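Local coordinates for protein MNMC2 (Aquifex aeolicus, PDB 3VYW) that binds S-adenosylmethionine and methylates the wobble uridine of tRNA, working without the oxidase domain to which such enzymes are usually fused, at residues G104-G108 with L136-P141. Sequence-based numbering, arbitrary orientation.
Sequences GFGLG and LLKEFP. With SAM (S-adenosylmethionine), chain E.
Leu107 comes within 6.0 Å of Phe140, CA to CA, where the type II' turn Phe105-Gly108, closed by Gly108 N to Phe105 O, meets the irregular loop 136-141. The Phe140 ring turns its edge to the turn: Gly106 O lies in the ring plane, 3.6 Å from CE2, and Leu107 CA is 3.7 Å from CD2. With CG anti to its own carbonyl carbon (chi1 -55°), Phe140 also reaches the edge of the Phe105 ring, CE2 to CE2 at 4.2 Å. Leu136 CD1 approaches Phe105 CD2 obliquely, while Leu107 CD2 meets Leu137 CD1 at 4.0 Å, an apolar contact between leucine methyls. Were Phe140 cut back to alanine, Gly106 O and Leu107 CA would probably lose the ring edge against them, and Phe105 a neighbour. A water donates to Gly106 O and weakly accepts from Leu137 N, bridging the two backbones. A CB on Gly104 or Gly106 would strike S-adenosylmethionine, whose amino N donates to Gly104 O and whose carboxylate O accepts from Leu107 N (3.0 Å); Gly108 CA rests on the Phe105 ring, where a CB would hit CZ. This is the glycine-rich loop after the first strand of a Rossmann-like methyltransferase, backed by the loop after the neighbouring strand 126-133.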
loop_
_atom_site.group_PDB
_atom_site.type_symbol
_atom_site.label_atom_id
_atom_site.label_comp_id
_atom_site.label_asym_id
_atom_site.label_seq_id
_atom_site.Cartn_x
_atom_site.Cartn_y
_atom_site.Cartn_z
ATOM N N GLY A 104 -2.735 5.075 2.909
ATOM C CA GLY A 104 -2.271 6.077 1.977
ATOM C C GLY A 104 -3.375 6.833 1.302
ATOM O O GLY A 104 -3.885 6.409 0.325
ATOM N N PHE A 105 -3.733 7.983 1.811
ATOM C CA PHE A 105 -4.840 8.690 1.243
ATOM C C PHE A 105 -4.606 9.076 -0.193
ATOM O O PHE A 105 -5.480 8.987 -1.001
ATOM C CB PHE A 105 -5.166 9.923 2.045
ATOM C CG PHE A 105 -6.265 10.707 1.465
ATOM C CD1 PHE A 105 -7.542 10.325 1.650
ATOM C CD2 PHE A 105 -6.005 11.770 0.676
ATOM C CE1 PHE A 105 -8.556 11.015 1.094
ATOM C CE2 PHE A 105 -7.013 12.468 0.112
ATOM C CZ PHE A 105 -8.291 12.092 0.331
ATOM N N GLY A 106 -3.404 9.513 -0.494
ATOM C CA GLY A 106 -3.035 9.903 -1.824
ATOM C C GLY A 106 -3.842 11.031 -2.389
ATOM O O GLY A 106 -3.939 12.049 -1.803
ATOM N N LEU A 107 -4.393 10.857 -3.563
ATOM C CA LEU A 107 -5.249 11.853 -4.133
ATOM C C LEU A 107 -6.680 11.559 -3.832
ATOM O O LEU A 107 -7.539 12.281 -4.207
ATOM C CB LEU A 107 -5.038 11.945 -5.612
ATOM C CG LEU A 107 -3.614 11.775 -6.042
ATOM C CD1 LEU A 107 -3.584 11.775 -7.534
ATOM C CD2 LEU A 107 -2.806 12.923 -5.534
ATOM N N GLY A 108 -6.906 10.490 -3.111
ATOM C CA GLY A 108 -8.225 10.105 -2.720
ATOM C C GLY A 108 -9.017 9.328 -3.722
ATOM O O GLY A 108 -10.181 9.213 -3.581
ATOM N N LEU A 136 -0.204 14.984 3.255
ATOM C CA LEU A 136 -1.414 15.465 2.635
ATOM C C LEU A 136 -1.159 16.615 1.689
ATOM O O LEU A 136 -0.387 17.488 1.967
ATOM C CB LEU A 136 -2.378 15.912 3.689
ATOM C CG LEU A 136 -3.790 16.035 3.202
ATOM C CD1 LEU A 136 -4.124 14.767 2.489
ATOM C CD2 LEU A 136 -4.694 16.215 4.382
ATOM N N LEU A 137 -1.823 16.597 0.557
ATOM C CA LEU A 137 -1.617 17.581 -0.455
ATOM C C LEU A 137 -2.663 18.641 -0.326
ATOM O O LEU A 137 -3.678 18.419 0.279
ATOM C CB LEU A 137 -1.700 16.959 -1.830
ATOM C CG LEU A 137 -0.600 16.029 -2.281
ATOM C CD1 LEU A 137 -0.690 15.805 -3.759
ATOM C CD2 LEU A 137 0.762 16.544 -1.919
ATOM N N LYS A 138 -2.393 19.793 -0.910
ATOM C CA LYS A 138 -3.334 20.889 -0.990
ATOM C C LYS A 138 -3.974 21.085 -2.342
ATOM O O LYS A 138 -4.982 21.730 -2.449
ATOM C CB LYS A 138 -2.612 22.144 -0.620
ATOM C CG LYS A 138 -1.238 21.846 -0.106
ATOM C CD LYS A 138 -1.247 21.688 1.401
ATOM C CE LYS A 138 0.011 22.280 2.001
ATOM N NZ LYS A 138 0.569 23.272 1.050
ATOM N N GLU A 139 -3.362 20.572 -3.382
ATOM C CA GLU A 139 -3.953 20.623 -4.690
ATOM C C GLU A 139 -4.034 19.232 -5.245
ATOM O O GLU A 139 -3.072 18.538 -5.261
ATOM C CB GLU A 139 -3.134 21.485 -5.631
ATOM C CG GLU A 139 -3.072 22.935 -5.246
ATOM C CD GLU A 139 -2.424 23.796 -6.306
ATOM O OE1 GLU A 139 -2.043 24.927 -5.992
ATOM O OE2 GLU A 139 -2.296 23.352 -7.454
ATOM N N PHE A 140 -5.197 18.832 -5.700
ATOM C CA PHE A 140 -5.373 17.514 -6.240
ATOM C C PHE A 140 -5.885 17.611 -7.637
ATOM O O PHE A 140 -6.702 18.409 -7.919
ATOM C CB PHE A 140 -6.369 16.710 -5.426
ATOM C CG PHE A 140 -6.049 16.624 -3.978
ATOM C CD1 PHE A 140 -6.397 17.627 -3.133
ATOM C CD2 PHE A 140 -5.421 15.536 -3.470
ATOM C CE1 PHE A 140 -6.127 17.552 -1.812
ATOM C CE2 PHE A 140 -5.140 15.454 -2.144
ATOM C CZ PHE A 140 -5.493 16.467 -1.313
ATOM N N PRO A 141 -5.399 16.757 -8.509
ATOM C CA PRO A 141 -5.989 16.579 -9.815
ATOM C C PRO A 141 -7.326 15.980 -9.593
ATOM O O PRO A 141 -7.456 15.104 -8.803
ATOM C CB PRO A 141 -5.092 15.547 -10.447
ATOM C CG PRO A 141 -3.813 15.710 -9.780
ATOM C CD PRO A 141 -4.147 16.024 -8.379
HETATM N N SAM E . -4.188 5.830 -2.441
HETATM C CA SAM E . -3.868 7.001 -3.168
HETATM C C SAM E . -5.021 7.192 -4.074
HETATM O O SAM E . -5.194 8.198 -4.716
HETATM O OXT SAM E . -5.837 6.320 -4.130
HETATM C CB SAM E . -2.500 6.739 -3.759
HETATM C CG SAM E . -1.481 6.960 -2.636
HETATM S SD SAM E . 0.106 6.719 -2.984
HETATM C CE SAM E . 0.257 5.288 -3.748
HETATM C "C5'" SAM E . 1.014 6.587 -1.603
HETATM C "C4'" SAM E . 0.611 7.481 -0.423
HETATM O "O4'" SAM E . 1.109 6.930 0.780
HETATM C "C3'" SAM E . 1.188 8.881 -0.470
HETATM O "O3'" SAM E . 0.210 9.812 -0.063
HETATM C "C2'" SAM E . 2.277 8.864 0.566
HETATM O "O2'" SAM E . 2.458 10.141 1.113
HETATM C "C1'" SAM E . 1.725 7.918 1.579
HETATM N N9 SAM E . 2.720 7.368 2.526
HETATM C C8 SAM E . 3.895 6.851 2.257
HETATM N N7 SAM E . 4.515 6.439 3.345
HETATM C C5 SAM E . 3.737 6.693 4.355
HETATM C C6 SAM E . 3.791 6.506 5.798
HETATM N N6 SAM E . 4.830 5.957 6.402
HETATM N N1 SAM E . 2.770 6.905 6.500
HETATM C C2 SAM E . 1.724 7.441 5.947
HETATM N N3 SAM E . 1.620 7.646 4.669
HETATM C C4 SAM E . 2.568 7.306 3.820
HETATM O O HOH W 1 -2.257 13.337 -0.064
#